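Local atomic coordinates of CIR protein (Plasmodium chabaudi chabaudi, PDB entry 6ZYV), a protein that is of unknown function but belongs to the Plasmodium-interspersed repeat (PIR) family, whose members are variant antigens linked to infected red blood cells. Residues A91-S96 with D145-N150; K151-K156 with S206-I211. The protein carries 5 engineered substitutions. All coordinates share one frame; numbering follows the deposited sequence.

Interaction 1 of 2, residues A91-S96 with D145-N150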
# COMPACT_ATOMS: atom_id res chain seq x y z
N ALA A 91 2.22 -0.73 3.26
CA ALA A 91 3.38 0.12 3.02
C ALA A 91 4.45 -0.63 2.24
O ALA A 91 5.04 -0.08 1.32
CB ALA A 91 3.95 0.63 4.35
N ILE A 92 4.69 -1.90 2.59
CA ILE A 92 5.68 -2.73 1.90
C ILE A 92 5.21 -3.15 0.50
O ILE A 92 6.03 -3.29 -0.40
CB ILE A 92 6.12 -3.89 2.81
CG1 ILE A 92 6.94 -3.31 3.99
CG2 ILE A 92 6.93 -4.98 2.06
CD1 ILE A 92 7.17 -4.24 5.13
N LEU A 93 3.90 -3.23 0.28
CA LEU A 93 3.33 -3.49 -1.04
C LEU A 93 3.59 -2.25 -1.91
O LEU A 93 4.01 -2.39 -3.05
CB LEU A 93 1.81 -3.76 -0.94
CG LEU A 93 1.08 -3.96 -2.27
CD1 LEU A 93 1.65 -5.18 -3.02
CD2 LEU A 93 -0.46 -4.07 -2.05
N TRP A 94 3.38 -1.03 -1.35
CA TRP A 94 3.64 0.21 -2.07
C TRP A 94 5.13 0.31 -2.39
O TRP A 94 5.50 0.66 -3.51
CB TRP A 94 3.18 1.43 -1.25
CG TRP A 94 3.58 2.75 -1.86
CD1 TRP A 94 2.97 3.40 -2.90
CD2 TRP A 94 4.73 3.55 -1.50
NE1 TRP A 94 3.63 4.57 -3.16
CE2 TRP A 94 4.72 4.69 -2.32
CE3 TRP A 94 5.74 3.44 -0.53
CZ2 TRP A 94 5.69 5.70 -2.20
CZ3 TRP A 94 6.72 4.42 -0.44
CH2 TRP A 94 6.69 5.54 -1.27
N LEU A 95 5.99 -0.03 -1.41
CA LEU A 95 7.42 0.01 -1.58
C LEU A 95 7.87 -0.93 -2.70
O LEU A 95 8.72 -0.54 -3.51
CB LEU A 95 8.12 -0.29 -0.24
CG LEU A 95 9.65 -0.16 -0.25
CD1 LEU A 95 10.09 1.23 -0.69
CD2 LEU A 95 10.23 -0.52 1.13
N SER A 96 7.27 -2.13 -2.79
CA SER A 96 7.57 -3.10 -3.85
C SER A 96 7.20 -2.54 -5.20
O SER A 96 7.96 -2.70 -6.16
CB SER A 96 6.80 -4.40 -3.62
OG SER A 96 7.15 -4.90 -2.35
N ASP A 145 9.52 -11.00 2.61
CA ASP A 145 9.61 -12.37 2.11
C ASP A 145 8.38 -12.73 1.27
O ASP A 145 8.51 -13.37 0.23
CB ASP A 145 9.81 -13.35 3.26
CG ASP A 145 10.27 -14.72 2.80
OD1 ASP A 145 11.16 -14.78 1.91
OD2 ASP A 145 9.74 -15.73 3.32
N LEU A 146 7.20 -12.25 1.68
CA LEU A 146 5.97 -12.44 0.94
C LEU A 146 6.04 -11.73 -0.41
O LEU A 146 5.57 -12.30 -1.38
CB LEU A 146 4.77 -11.93 1.73
CG LEU A 146 4.24 -12.90 2.76
CD1 LEU A 146 3.22 -12.21 3.64
CD2 LEU A 146 3.70 -14.21 2.09
N MET A 147 6.62 -10.53 -0.48
CA MET A 147 6.76 -9.83 -1.76
C MET A 147 7.66 -10.59 -2.71
O MET A 147 7.36 -10.66 -3.89
CB MET A 147 7.22 -8.37 -1.58
CG MET A 147 6.30 -7.54 -0.68
SD MET A 147 4.67 -7.17 -1.36
CE MET A 147 3.67 -8.43 -0.59
N ASN A 148 8.74 -11.21 -2.18
CA ASN A 148 9.66 -12.02 -2.95
C ASN A 148 9.05 -13.33 -3.38
O ASN A 148 9.29 -13.76 -4.50
CB ASN A 148 10.96 -12.27 -2.17
CG ASN A 148 11.93 -11.13 -2.33
OD1 ASN A 148 12.75 -11.14 -3.27
ND2 ASN A 148 11.83 -10.12 -1.47
N MET A 149 8.25 -13.96 -2.53
CA MET A 149 7.57 -15.22 -2.86
C MET A 149 6.54 -15.04 -4.00
O MET A 149 6.28 -15.97 -4.75
CB MET A 149 6.85 -15.80 -1.63
CG MET A 149 7.77 -16.39 -0.55
SD MET A 149 9.10 -17.46 -1.11
CE MET A 149 9.95 -17.83 0.50
N ASN A 150 5.97 -13.84 -4.11
CA ASN A 150 4.97 -13.51 -5.11
C ASN A 150 5.53 -12.51 -6.14
O ASN A 150 4.72 -11.88 -6.82
CB ASN A 150 3.77 -12.81 -4.39
CG ASN A 150 2.94 -13.72 -3.50
OD1 ASN A 150 2.25 -14.62 -3.98
ND2 ASN A 150 2.96 -13.48 -2.21
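Helix 81-101 and the C-terminal end of helix 134-149 meet in the buried interior, where Met147 reaches across to Ile92, Leu93 and Ser96. Its CG starts beside the backbone N (chi1 -57°), and further bends at chi2 and chi3 fold the thioether over the facing helix surface. Ser96 OG lies against the middle of the Met147 side chain, nearest CG (3.2 Å), then SD (3.5 Å). Ile92 contributes CG2, which lies 3.8 Å from Met147 CG. The sulfur continues onto Leu93: Met147 SD is 3.9 Å from Leu93 CA and 4.0 Å from Leu93 CD1, with the two side chains crossing at about a right angle. The contact belongs to the PIR ectodomain, built of helices and loops without strands, in which the short segments cross at -46° with their axes 10.5 Å apart, and Ile154 of helix 154-174 and Leu110 of helix 110-118 also pack on Met147. The Ser96 hydroxyl is not spent on the methionine. It donates to Ile92 O one turn back (OG to O 2.8 Å), and that carbonyl takes Ser96 N as well, the two donors arriving from opposite faces of its plane. Ile92 O thus accepts two bonds, of which the one from OG helps to fix the hydroxyl's rotation and satisfies this buried group within its own helix.

Interaction 2 of 2, residues K151-K156 with S206-I211. Engineered in segment 151-156: Ala152 (natural residue Ser).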
# COMPACT_ATOMS: atom_id res chain seq x y z
N LYS A 151 6.87 -12.31 -6.24
CA LYS A 151 7.48 -11.26 -7.07
C LYS A 151 6.96 -11.21 -8.50
O LYS A 151 6.72 -10.11 -9.00
CB LYS A 151 9.02 -11.29 -7.04
CG LYS A 151 9.68 -12.56 -7.55
CD LYS A 151 11.19 -12.38 -7.57
CE LYS A 151 11.93 -13.68 -7.66
NZ LYS A 151 12.10 -14.30 -6.32
N ALA A 152 6.71 -12.38 -9.13
CA ALA A 152 6.16 -12.41 -10.48
C ALA A 152 4.75 -11.79 -10.63
O ALA A 152 4.48 -11.21 -11.67
CB ALA A 152 6.15 -13.84 -11.02
N ILE A 153 3.89 -11.86 -9.59
CA ILE A 153 2.56 -11.28 -9.68
C ILE A 153 2.40 -9.95 -8.95
O ILE A 153 1.40 -9.28 -9.18
CB ILE A 153 1.42 -12.26 -9.26
CG1 ILE A 153 1.71 -13.02 -7.97
CG2 ILE A 153 1.11 -13.28 -10.35
CD1 ILE A 153 0.99 -12.55 -6.83
N ILE A 154 3.31 -9.58 -8.05
CA ILE A 154 3.14 -8.34 -7.26
C ILE A 154 2.83 -7.08 -8.12
O ILE A 154 1.85 -6.40 -7.78
CB ILE A 154 4.30 -8.11 -6.24
CG1 ILE A 154 4.19 -9.12 -5.07
CG2 ILE A 154 4.31 -6.67 -5.70
CD1 ILE A 154 2.84 -9.06 -4.30
N PRO A 155 3.54 -6.74 -9.22
CA PRO A 155 3.15 -5.54 -10.01
C PRO A 155 1.71 -5.57 -10.55
O PRO A 155 1.02 -4.57 -10.46
CB PRO A 155 4.18 -5.51 -11.14
CG PRO A 155 5.35 -6.23 -10.59
CD PRO A 155 4.76 -7.35 -9.78
N LYS A 156 1.25 -6.71 -11.06
CA LYS A 156 -0.12 -6.86 -11.56
C LYS A 156 -1.14 -6.89 -10.41
O LYS A 156 -2.24 -6.36 -10.55
CB LYS A 156 -0.25 -8.10 -12.46
CG LYS A 156 0.50 -7.92 -13.76
CD LYS A 156 0.57 -9.21 -14.61
CE LYS A 156 1.64 -9.12 -15.70
NZ LYS A 156 1.71 -10.33 -16.57
N SER A 206 0.14 -20.87 -0.33
CA SER A 206 0.42 -20.27 0.97
C SER A 206 0.73 -18.80 0.89
O SER A 206 0.20 -18.03 1.69
CB SER A 206 1.59 -20.97 1.66
OG SER A 206 1.35 -22.34 1.94
N SER A 207 1.61 -18.41 -0.06
CA SER A 207 2.06 -17.03 -0.25
C SER A 207 0.98 -16.16 -0.79
O SER A 207 0.92 -14.98 -0.43
CB SER A 207 3.23 -16.99 -1.23
OG SER A 207 4.31 -17.70 -0.66
N TYR A 208 0.16 -16.70 -1.72
CA TYR A 208 -0.90 -15.89 -2.28
C TYR A 208 -1.96 -15.61 -1.19
O TYR A 208 -2.41 -14.48 -1.08
CB TYR A 208 -1.51 -16.51 -3.52
CG TYR A 208 -2.46 -15.54 -4.18
CD1 TYR A 208 -1.97 -14.46 -4.91
CD2 TYR A 208 -3.84 -15.64 -3.99
CE1 TYR A 208 -2.83 -13.50 -5.45
CE2 TYR A 208 -4.70 -14.70 -4.54
CZ TYR A 208 -4.19 -13.63 -5.27
OH TYR A 208 -5.01 -12.67 -5.80
N LYS A 209 -2.26 -16.62 -0.32
CA LYS A 209 -3.23 -16.52 0.78
C LYS A 209 -2.92 -15.40 1.76
O LYS A 209 -3.84 -14.88 2.43
CB LYS A 209 -3.38 -17.87 1.55
CG LYS A 209 -4.19 -19.01 0.86
CD LYS A 209 -3.52 -20.42 1.18
CE LYS A 209 -4.26 -21.46 2.01
NZ LYS A 209 -3.47 -22.73 2.19
N GLN A 210 -1.64 -15.02 1.88
CA GLN A 210 -1.24 -13.95 2.79
C GLN A 210 -1.33 -12.57 2.18
O GLN A 210 -1.34 -11.59 2.93
CB GLN A 210 0.15 -14.20 3.37
CG GLN A 210 0.21 -15.35 4.34
CD GLN A 210 1.29 -15.14 5.38
OE1 GLN A 210 2.26 -15.90 5.46
NE2 GLN A 210 1.16 -14.10 6.21
N ILE A 211 -1.36 -12.44 0.83
CA ILE A 211 -1.55 -11.09 0.23
C ILE A 211 -3.03 -10.87 -0.17
O ILE A 211 -3.50 -9.74 -0.13
CB ILE A 211 -0.57 -10.78 -0.93
CG1 ILE A 211 -0.79 -11.72 -2.12
CG2 ILE A 211 0.84 -10.90 -0.41
CD1 ILE A 211 -0.01 -11.34 -3.36
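The ring of Tyr208 is met at its edge, near its plane, by the terminal methyl of Ile153: CD1 sits 4.0 Å from Tyr208 CD1 and 4.2 Å from Tyr208 CE1, and segment 151-156 makes no contact over either face. Phe195 and Leu196 of helix 181-198 pack against this tyrosine from another helix. Its CG is anti to the backbone N (chi1 -171°), which carries the ring out so that its CD1-CE1 side comes to the isoleucine although the side chain does not set out straight at segment 151-156. The same Ile153 methyl also touches Ile211, CD1 to CD1 at 3.8 Å, and is therefore shared between ring edge and aliphatic chain. Ile154 meets Ile211 in the same way, its CD1 3.8 Å from Ile211 CD1, so the three terminal methyls form a triangle, with Ile211 CD1 touching both of the others. Ile153 and Ile211 both hold CG1 in the crowded position between backbone N and carbonyl carbon (chi1 46° in Ile153), which, together with chi2, turns their CD1 methyls toward the other segment. The contact joins the start of helix 154-174, with the turn that leads into it, to the short helix 206-211. That helix is weakly bonded, although Ile211 N does bond to Tyr208 O at 3.0 Å, tying together its two contact residues. Backbones stay well apart: Ile153 CA is 9.4 Å from Tyr208 CA. The tyrosine hydroxyl, the one polar side-chain group among the four touching residues, is hydrogen-bonded to Tyr192 OH on helix 181-198. What holds the two segments to each other directly is thus apolar burial, dependent on shape and lacking any directional bond.

How the interactions relate
Interactions 1 and 2 follow one another along the chain, since Asn150 ends one segment and Lys151 begins the next, and their centres lie 8 Å apart. Segment 206-211 also packs on helix 134-149. Asn150 ND2, which is bonded to Leu146 O (3.0 Å), probably hydrogen-bonds to Ser207 O as well (3.1 Å), linking the helix end to the short helix. Beside this bond Leu146 CD1 packs on Gln210 CB at 3.7 Å. In the interior, Met147 of interaction 1 touches both Ile154 and Ile211 of interaction 2, and Ile154 reaches on to Leu93 and Ser96, so the two apolar clusters are continuous across helices 81-101, 134-149, 154-174 and 206-211.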